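Local coordinates for protein dihydrophenazinedicarboxylate synthase (Burkholderia, PDB 4HMW) that catalyses FMN-dependent oxidations by molecular oxygen in the terminal steps of biosynthesis of the antibiotic phenazine, at residues Arg66-Ser71 and Val78-His83; Arg90-Thr93 and Trp97-Gly100; Lys127-Arg132 and Ala138-Ser143. One frame throughout, in Å; residues are numbered along the deposited sequence. Where two conformers were deposited one is given.

Contact 1: Arg66-Ser71 and Val78-His83; sequences RVIAFS and VIFCTH. With FMN (flavin mononucleotide), chain D.
V78 CG1 comes obliquely onto the F70 side chain, 3.4 Å from F70 CB, and I68 CG2 meets the F80 side chain in the same slanting way, 3.7 Å from F80 CB. The third flat group is the flavin. V67 and I68 lie over one face of it: V67 CG1 sits 3.5 Å from FMN C7 at the dimethylbenzene end, and I68 CD1 rests above the pyrimidine end. The edge of that pyrimidine is read by the other strand. C81 O accepts from FMN N3 at 2.8 Å, with an N-H...O angle of 161°, and T82 OG1, swung anti to its own nitrogen (chi1 -167°), donates to FMN O2 at 2.7 Å. A water that accepts from C81 N donates to both A69 O and FMN O4. The R66 guanidinium meets the phosphate edge-on in its own plane: R66 NE is 2.7 Å and NH2 2.8 Å from FMN O3P. Where they touch, the two segments run 104° apart; one direct backbone bond joins them, S71 N to I79 O, 2.8 Å, near the hairpin turn; beyond it they splay and the cofactor lies in the gap. K88 bonds to both FMN and T82 OG1; Q145 and S146, with Q110 and R198 of the second subunit, add further bonds to FMN. In this FMN cleft of the pyridoxamine 5'-phosphate oxidase fold the chemistry is divided: apolar side chains over the ring, an arginine for the phosphate, and matched polar groups at the pyrimidine, where the bond to O2 would probably help to stabilise negative charge on the reduced flavin.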
loop_
_atom_site.group_PDB
_atom_site.type_symbol
_atom_site.label_atom_id
_atom_site.label_comp_id
_atom_site.label_asym_id
_atom_site.label_seq_id
_atom_site.Cartn_x
_atom_site.Cartn_y
_atom_site.Cartn_z
ATOM N N ARG B 66 -5.542 -3.059 -1.512
ATOM C CA ARG B 66 -6.422 -2.825 -0.383
ATOM C C ARG B 66 -5.660 -3.099 0.904
ATOM O O ARG B 66 -4.635 -3.806 0.917
ATOM C CB ARG B 66 -7.659 -3.738 -0.448
ATOM C CG ARG B 66 -7.410 -5.205 -0.078
ATOM C CD ARG B 66 -6.544 -5.918 -1.058
ATOM N NE ARG B 66 -7.187 -6.057 -2.342
ATOM C CZ ARG B 66 -6.599 -6.432 -3.475
ATOM N NH1 ARG B 66 -5.304 -6.623 -3.589
ATOM N NH2 ARG B 66 -7.340 -6.617 -4.538
ATOM N N VAL B 67 -6.149 -2.548 1.994
ATOM C CA VAL B 67 -5.566 -2.827 3.275
ATOM C C VAL B 67 -6.075 -4.178 3.840
ATOM O O VAL B 67 -7.256 -4.516 3.742
ATOM C CB VAL B 67 -5.917 -1.714 4.328
ATOM C CG1 VAL B 67 -5.434 -2.123 5.739
ATOM C CG2 VAL B 67 -5.352 -0.314 3.904
ATOM N N ILE B 68 -5.139 -4.934 4.373
ATOM C CA ILE B 68 -5.391 -6.152 5.124
ATOM C C ILE B 68 -4.672 -6.025 6.461
ATOM O O ILE B 68 -3.513 -5.619 6.482
ATOM C CB ILE B 68 -4.759 -7.346 4.387
ATOM C CG1 ILE B 68 -5.385 -7.491 3.016
ATOM C CG2 ILE B 68 -4.915 -8.561 5.165
ATOM C CD1 ILE B 68 -6.793 -7.865 3.074
ATOM N N ALA B 69 -5.306 -6.405 7.565
ATOM C CA ALA B 69 -4.572 -6.490 8.822
ATOM C C ALA B 69 -4.196 -7.935 9.034
ATOM O O ALA B 69 -5.078 -8.771 9.248
ATOM C CB ALA B 69 -5.411 -5.973 9.995
ATOM N N PHE B 70 -2.904 -8.244 8.981
ATOM C CA PHE B 70 -2.481 -9.646 9.046
ATOM C C PHE B 70 -2.687 -10.232 10.431
ATOM O O PHE B 70 -2.677 -9.507 11.419
ATOM C CB PHE B 70 -1.040 -9.843 8.524
ATOM C CG PHE B 70 0.006 -9.145 9.300
ATOM C CD1 PHE B 70 0.509 -9.710 10.459
ATOM C CD2 PHE B 70 0.507 -7.914 8.872
ATOM C CE1 PHE B 70 1.490 -9.095 11.164
ATOM C CE2 PHE B 70 1.501 -7.284 9.598
ATOM C CZ PHE B 70 1.978 -7.878 10.750
ATOM N N SER B 71 -2.938 -11.538 10.488
ATOM C CA SER B 71 -3.225 -12.247 11.730
ATOM C C SER B 71 -1.985 -12.513 12.535
ATOM O O SER B 71 -1.953 -12.275 13.732
ATOM C CB SER B 71 -3.842 -13.623 11.417
ATOM O OG SER B 71 -4.767 -13.540 10.358
ATOM N N VAL B 78 3.747 -14.192 6.283
ATOM C CA VAL B 78 2.720 -13.384 6.908
ATOM C C VAL B 78 1.338 -13.966 6.626
ATOM O O VAL B 78 0.949 -14.118 5.475
ATOM C CB VAL B 78 2.799 -11.986 6.328
ATOM C CG1 VAL B 78 1.700 -11.124 6.914
ATOM C CG2 VAL B 78 4.199 -11.384 6.605
ATOM N N ILE B 79 0.592 -14.263 7.681
ATOM C CA ILE B 79 -0.678 -14.978 7.553
ATOM C C ILE B 79 -1.813 -13.972 7.579
ATOM O O ILE B 79 -1.828 -13.061 8.426
ATOM C CB ILE B 79 -0.802 -15.969 8.678
ATOM C CG1 ILE B 79 0.227 -17.084 8.437
ATOM C CG2 ILE B 79 -2.223 -16.552 8.763
ATOM C CD1 ILE B 79 0.189 -18.164 9.464
ATOM N N PHE B 80 -2.730 -14.093 6.624
ATOM C CA PHE B 80 -3.950 -13.262 6.622
ATOM C C PHE B 80 -5.139 -14.082 6.166
ATOM O O PHE B 80 -4.970 -15.132 5.562
ATOM C CB PHE B 80 -3.771 -11.996 5.764
ATOM C CG PHE B 80 -3.582 -12.261 4.324
ATOM C CD1 PHE B 80 -2.323 -12.564 3.816
ATOM C CD2 PHE B 80 -4.666 -12.205 3.453
ATOM C CE1 PHE B 80 -2.150 -12.788 2.463
ATOM C CE2 PHE B 80 -4.497 -12.458 2.115
ATOM C CZ PHE B 80 -3.231 -12.758 1.615
ATOM N N CYS B 81 -6.339 -13.575 6.438
ATOM C CA CYS B 81 -7.592 -14.210 5.997
ATOM C C CYS B 81 -8.416 -13.303 5.079
ATOM O O CYS B 81 -8.405 -12.092 5.221
ATOM C CB CYS B 81 -8.472 -14.557 7.192
ATOM S SG CYS B 81 -7.739 -15.762 8.262
ATOM N N THR B 82 -9.180 -13.904 4.183
ATOM C CA THR B 82 -10.004 -13.137 3.298
ATOM C C THR B 82 -11.008 -14.080 2.624
ATOM O O THR B 82 -11.044 -15.249 2.920
ATOM C CB THR B 82 -9.168 -12.426 2.241
ATOM O OG1 THR B 82 -10.003 -11.458 1.597
ATOM C CG2 THR B 82 -8.582 -13.402 1.208
ATOM N N HIS B 83 -11.849 -13.556 1.752
ATOM C CA HIS B 83 -12.768 -14.405 0.998
ATOM C C HIS B 83 -12.106 -14.806 -0.306
ATOM O O HIS B 83 -11.626 -13.953 -1.028
ATOM C CB HIS B 83 -14.061 -13.681 0.676
ATOM C CG HIS B 83 -14.919 -13.416 1.871
ATOM N ND1 HIS B 83 -16.291 -13.456 1.839
ATOM C CD2 HIS B 83 -14.590 -13.024 3.126
ATOM C CE1 HIS B 83 -16.778 -13.169 3.033
ATOM N NE2 HIS B 83 -15.761 -12.891 3.832
HETATM N N1 FMN D . -10.310 -7.593 4.305
HETATM C C2 FMN D . -10.051 -8.933 4.419
HETATM O O2 FMN D . -10.557 -9.711 3.592
HETATM N N3 FMN D . -9.256 -9.414 5.445
HETATM C C4 FMN D . -8.689 -8.563 6.362
HETATM O O4 FMN D . -7.963 -9.027 7.262
HETATM C C4A FMN D . -8.946 -7.195 6.258
HETATM N N5 FMN D . -8.408 -6.319 7.175
HETATM C C5A FMN D . -8.646 -4.954 7.028
HETATM C C6 FMN D . -8.068 -4.070 7.933
HETATM C C7 FMN D . -8.268 -2.703 7.794
HETATM C C7M FMN D . -7.658 -1.746 8.795
HETATM C C8 FMN D . -9.077 -2.232 6.754
HETATM C C8M FMN D . -9.325 -0.757 6.598
HETATM C C9 FMN D . -9.654 -3.126 5.844
HETATM C C9A FMN D . -9.431 -4.475 5.977
HETATM N N10 FMN D . -10.036 -5.370 5.082
HETATM C C10 FMN D . -9.753 -6.706 5.214
HETATM C "C1'" FMN D . -10.909 -4.898 3.950
HETATM C "C2'" FMN D . -10.111 -4.717 2.688
HETATM O "O2'" FMN D . -9.435 -3.469 2.731
HETATM C "C3'" FMN D . -10.974 -4.770 1.440
HETATM O "O3'" FMN D . -12.119 -3.931 1.540
HETATM C "C4'" FMN D . -11.385 -6.206 1.119
HETATM O "O4'" FMN D . -10.757 -7.309 1.727
HETATM C "C5'" FMN D . -11.980 -6.396 -0.247
HETATM O "O5'" FMN D . -10.852 -6.316 -1.089
HETATM P P FMN D . -10.886 -6.696 -2.657
HETATM O O1P FMN D . -10.684 -8.178 -2.676
HETATM O O2P FMN D . -12.237 -6.245 -3.211
HETATM O O3P FMN D . -9.717 -5.925 -3.258
HETATM O O HOH W 1 -6.316 -11.014 7.921
#

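Contact 2: Arg90-Thr93 and Trp97-Gly100; sequences RELT and WASG
L92 and A98 make the close part of this contact: L92 CD2 lies 4.0 Å from A98 CB, a methyl against a methyl, where the last turns of helix 87-95 lean on the start of strand 97-104. L92 CG stands anti to the carbonyl carbon (chi1 -74°), and chi2 of 171° sends CD1 on along the chain and leaves CD2 as the side branch that faces A98. L92 CD2 is also 4.2 Å from W97 O, so it lies against both the A98 methyl and the W97 carbonyl. A98 turns its CB toward the helix, whereas W97 turns its CB away from it. The contact is therefore narrow, carried on the helix side by the one leucine; A117 of strand 109-119 packs against L92 as well.

On the looser side a single water lies between the two backbones, bound to W97 O at 2.6 Å and at most weakly to E91 O; no direct hydrogen bond joins residues 90-93 and 97-100. The indole of W97 is partly exposed and meets the H183 ring at a steep angle; its NE1 makes a weak hydrogen bond to D60 O of the second subunit. On the helix, the E91 carboxylate points to other partners, its OE1 being bonded to S64 OG and T56 OG1. The L92 side chain is about 8 Å from the bound FMN and is close to K88, which binds the cofactor. Across the helix-to-strand turn, then, cohesion is apolar between the methyls, with a water and not a direct bond beside them, while the neighbouring glutamate fastens the helix to strands 51-57 and 63-74 through hydroxyls.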
loop_
_atom_site.group_PDB
_atom_site.type_symbol
_atom_site.label_atom_id
_atom_site.label_comp_id
_atom_site.label_asym_id
_atom_site.label_seq_id
_atom_site.Cartn_x
_atom_site.Cartn_y
_atom_site.Cartn_z
ATOM N N ARG B 90 -9.543 -13.890 -6.173
ATOM C CA ARG B 90 -9.528 -14.324 -7.563
ATOM C C ARG B 90 -8.177 -14.001 -8.184
ATOM O O ARG B 90 -7.612 -14.829 -8.922
ATOM C CB ARG B 90 -10.678 -13.686 -8.328
ATOM C CG ARG B 90 -12.063 -14.147 -7.824
ATOM C CD ARG B 90 -13.253 -13.555 -8.598
ATOM N NE ARG B 90 -13.249 -12.083 -8.592
ATOM C CZ ARG B 90 -12.704 -11.339 -9.561
ATOM N NH1 ARG B 90 -12.122 -11.932 -10.606
ATOM N NH2 ARG B 90 -12.732 -10.008 -9.496
ATOM N N GLU B 91 -7.633 -12.820 -7.882
ATOM C CA GLU B 91 -6.344 -12.439 -8.487
ATOM C C GLU B 91 -5.205 -13.342 -7.989
ATOM O O GLU B 91 -4.337 -13.751 -8.781
ATOM C CB GLU B 91 -6.056 -10.934 -8.266
ATOM C CG GLU B 91 -6.992 -10.074 -9.155
ATOM C CD GLU B 91 -6.851 -8.561 -9.054
ATOM O OE1 GLU B 91 -5.952 -8.061 -8.355
ATOM O OE2 GLU B 91 -7.676 -7.864 -9.714
ATOM N N LEU B 92 -5.193 -13.646 -6.690
ATOM C CA LEU B 92 -4.203 -14.560 -6.144
ATOM C C LEU B 92 -4.274 -15.927 -6.809
ATOM O O LEU B 92 -3.251 -16.533 -7.082
ATOM C CB LEU B 92 -4.401 -14.726 -4.641
ATOM C CG LEU B 92 -3.945 -13.488 -3.860
ATOM C CD1 LEU B 92 -4.347 -13.590 -2.390
ATOM C CD2 LEU B 92 -2.446 -13.312 -3.980
ATOM N N THR B 93 -5.478 -16.416 -7.052
ATOM C CA THR B 93 -5.633 -17.702 -7.724
ATOM C C THR B 93 -5.104 -17.648 -9.155
ATOM O O THR B 93 -4.490 -18.618 -9.630
ATOM C CB THR B 93 -7.103 -18.119 -7.781
ATOM O OG1 THR B 93 -7.619 -18.197 -6.453
ATOM C CG2 THR B 93 -7.258 -19.466 -8.467
ATOM N N TRP B 97 1.404 -13.947 -7.552
ATOM C CA TRP B 97 2.301 -12.922 -7.020
ATOM C C TRP B 97 1.518 -11.899 -6.195
ATOM O O TRP B 97 0.372 -11.531 -6.523
ATOM C CB TRP B 97 3.033 -12.210 -8.151
ATOM C CG TRP B 97 3.864 -13.035 -9.088
ATOM C CD1 TRP B 97 3.585 -13.246 -10.418
ATOM C CD2 TRP B 97 5.093 -13.741 -8.822
ATOM N NE1 TRP B 97 4.572 -14.011 -10.990
ATOM C CE2 TRP B 97 5.499 -14.345 -10.039
ATOM C CE3 TRP B 97 5.894 -13.919 -7.693
ATOM C CZ2 TRP B 97 6.672 -15.105 -10.149
ATOM C CZ3 TRP B 97 7.066 -14.686 -7.805
ATOM C CH2 TRP B 97 7.423 -15.283 -9.022
ATOM N N ALA B 98 2.131 -11.445 -5.108
ATOM C CA ALA B 98 1.559 -10.371 -4.305
ATOM C C ALA B 98 2.664 -9.554 -3.671
ATOM O O ALA B 98 3.801 -10.020 -3.495
ATOM C CB ALA B 98 0.656 -10.903 -3.248
ATOM N N SER B 99 2.307 -8.346 -3.256
ATOM C CA SER B 99 3.262 -7.501 -2.535
ATOM C C SER B 99 2.515 -6.810 -1.430
ATOM O O SER B 99 1.405 -6.351 -1.633
ATOM C CB SER B 99 3.871 -6.470 -3.483
ATOM O OG SER B 99 4.815 -5.669 -2.796
ATOM N N GLY B 100 3.123 -6.743 -0.257
ATOM C CA GLY B 100 2.514 -6.051 0.857
ATOM C C GLY B 100 3.424 -4.944 1.354
ATOM O O GLY B 100 4.615 -5.124 1.365
HETATM O O HOH W 2 -1.996 -11.689 -7.668
#

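Contact 3: Lys127-Arg132 and Ala138-Ser143; sequences KLWFGR and AMSSAS
W129 and S140 have the nearest alpha carbons of the two helix ends, 10.0 Å apart, and no backbone hydrogen bond crosses between them, so the gap is bridged by side chains. The W129 indole does this. With CG anti to the backbone nitrogen (chi1 177°), the ring reaches across and presents the edge of its six-membered part to the other helix, near the ring plane. W129 CZ3 lies 3.9 Å from S140 CB, and W129 CH2 lies 3.7 Å from S141 OG. Neither serine bonds to the indole: S140 OG is hydrogen-bonded to M136 O and S141 OG to H137 O, each one turn or so back along its own helix. The polar edge of the indole is satisfied separately, by NE1 to L169 O. H137 stacks on the W129 ring and its NE2 bonds to W129 O, which also accepts from R132 N at 3.2 Å, so side chain and helix end are held together. R132 and S140 probably bind substrate, as H83 probably does, its side chain about 4 Å from that of S140. The pair thus joins helix 122-130 to helix 134-142 beside the active site, with F175 of strand 175-182 edge-to-face against the indole and helix 152-165 packing on M139, S141 and A142.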
loop_
_atom_site.group_PDB
_atom_site.type_symbol
_atom_site.label_atom_id
_atom_site.label_comp_id
_atom_site.label_asym_id
_atom_site.label_seq_id
_atom_site.Cartn_x
_atom_site.Cartn_y
_atom_site.Cartn_z
ATOM N N LYS B 127 -9.259 -23.169 12.294
ATOM C CA LYS B 127 -8.775 -22.553 13.523
ATOM C C LYS B 127 -8.928 -21.037 13.447
ATOM O O LYS B 127 -9.328 -20.388 14.410
ATOM C CB LYS B 127 -7.310 -22.918 13.744
ATOM C CG LYS B 127 -6.949 -23.142 15.178
ATOM N N LEU B 128 -8.606 -20.475 12.287
ATOM C CA LEU B 128 -8.677 -19.032 12.110
ATOM C C LEU B 128 -10.110 -18.553 12.243
ATOM O O LEU B 128 -10.372 -17.539 12.868
ATOM C CB LEU B 128 -8.112 -18.616 10.749
ATOM C CG LEU B 128 -6.594 -18.609 10.675
ATOM C CD1 LEU B 128 -6.139 -18.649 9.242
ATOM C CD2 LEU B 128 -6.041 -17.371 11.360
ATOM N N TRP B 129 -11.044 -19.294 11.668
ATOM C CA TRP B 129 -12.455 -18.946 11.792
ATOM C C TRP B 129 -12.910 -19.051 13.242
ATOM O O TRP B 129 -13.641 -18.186 13.709
ATOM C CB TRP B 129 -13.285 -19.853 10.892
ATOM C CG TRP B 129 -14.786 -19.678 10.956
ATOM C CD1 TRP B 129 -15.688 -20.482 11.610
ATOM C CD2 TRP B 129 -15.555 -18.685 10.281
ATOM N NE1 TRP B 129 -16.966 -20.029 11.393
ATOM C CE2 TRP B 129 -16.917 -18.936 10.572
ATOM C CE3 TRP B 129 -15.227 -17.600 9.459
ATOM C CZ2 TRP B 129 -17.945 -18.139 10.080
ATOM C CZ3 TRP B 129 -16.243 -16.805 8.984
ATOM C CH2 TRP B 129 -17.596 -17.083 9.288
ATOM N N PHE B 130 -12.473 -20.090 13.959
ATOM C CA PHE B 130 -12.840 -20.251 15.377
ATOM C C PHE B 130 -12.370 -19.096 16.252
ATOM O O PHE B 130 -13.026 -18.758 17.237
ATOM C CB PHE B 130 -12.275 -21.542 15.975
ATOM C CG PHE B 130 -12.839 -22.789 15.383
ATOM C CD1 PHE B 130 -14.060 -22.786 14.729
ATOM C CD2 PHE B 130 -12.131 -23.982 15.485
ATOM C CE1 PHE B 130 -14.565 -23.955 14.180
ATOM C CE2 PHE B 130 -12.625 -25.155 14.949
ATOM C CZ PHE B 130 -13.847 -25.146 14.295
ATOM N N GLY B 131 -11.232 -18.499 15.922
ATOM C CA GLY B 131 -10.716 -17.419 16.734
ATOM C C GLY B 131 -11.424 -16.088 16.552
ATOM O O GLY B 131 -11.035 -15.081 17.152
ATOM N N ARG B 132 -12.459 -16.061 15.720
ATOM C CA ARG B 132 -13.189 -14.818 15.481
ATOM C C ARG B 132 -14.504 -14.774 16.270
ATOM O O ARG B 132 -15.014 -15.796 16.734
ATOM C CB ARG B 132 -13.449 -14.627 13.977
ATOM C CG ARG B 132 -12.202 -14.731 13.071
ATOM C CD ARG B 132 -11.114 -13.702 13.422
ATOM N NE ARG B 132 -11.529 -12.329 13.124
ATOM C CZ ARG B 132 -11.318 -11.691 11.967
ATOM N NH1 ARG B 132 -10.679 -12.284 10.959
ATOM N NH2 ARG B 132 -11.747 -10.440 11.820
ATOM N N ALA B 138 -21.091 -13.746 11.552
ATOM C CA ALA B 138 -22.398 -13.477 10.967
ATOM C C ALA B 138 -22.248 -12.575 9.733
ATOM O O ALA B 138 -22.873 -12.817 8.698
ATOM C CB ALA B 138 -23.344 -12.851 12.013
ATOM N N MET B 139 -21.447 -11.530 9.821
ATOM C CA MET B 139 -21.313 -10.636 8.684
ATOM C C MET B 139 -20.511 -11.312 7.561
ATOM O O MET B 139 -20.835 -11.166 6.373
ATOM C CB MET B 139 -20.654 -9.301 9.090
ATOM C CG MET B 139 -20.585 -8.271 7.939
ATOM S SD MET B 139 -22.207 -7.903 7.251
ATOM C CE MET B 139 -22.963 -6.998 8.607
ATOM N N SER B 140 -19.467 -12.049 7.933
ATOM C CA SER B 140 -18.642 -12.748 6.953
ATOM C C SER B 140 -19.455 -13.821 6.213
ATOM O O SER B 140 -19.200 -14.099 5.042
ATOM C CB SER B 140 -17.435 -13.410 7.610
ATOM O OG SER B 140 -16.472 -12.462 8.039
ATOM N N SER B 141 -20.420 -14.432 6.904
ATOM C CA SER B 141 -21.262 -15.446 6.290
ATOM C C SER B 141 -22.305 -14.813 5.369
ATOM O O SER B 141 -22.611 -15.362 4.320
ATOM C CB SER B 141 -21.984 -16.270 7.336
ATOM O OG SER B 141 -21.076 -17.031 8.141
ATOM N N ALA B 142 -22.835 -13.664 5.791
ATOM C CA ALA B 142 -23.894 -12.956 5.078
ATOM C C ALA B 142 -23.396 -12.223 3.848
ATOM O O ALA B 142 -24.174 -11.965 2.918
ATOM C CB ALA B 142 -24.610 -11.989 6.010
ATOM N N SER B 143 -22.106 -11.897 3.853
ATOM C CA SER B 143 -21.487 -11.128 2.789
ATOM C C SER B 143 -20.655 -11.985 1.840
ATOM O O SER B 143 -19.861 -12.824 2.285
ATOM C CB SER B 143 -20.559 -10.079 3.401
ATOM O OG SER B 143 -19.961 -9.326 2.342
#

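In the fold
Along the chain the three contacts follow in series, none nested or crossed. Contact 1 closes the short hairpin between strands 63-74 and 77-83; contact 2 closes the tight turn from helix 87-95 into strand 97-104; contact 3 closes the turn between helices 122-130 and 134-142. Contact 1 is the hub: F80 CZ packs on L92 CD1 of contact 2, and H83 CE1 lies against the S140 and S143 carbonyl oxygens of contact 3. Contacts 2 and 3 do not touch, their nearest atoms being about 13 Å apart. Together they tie the antiparallel sheet to the helices beside the FMN, and all three reach the second subunit.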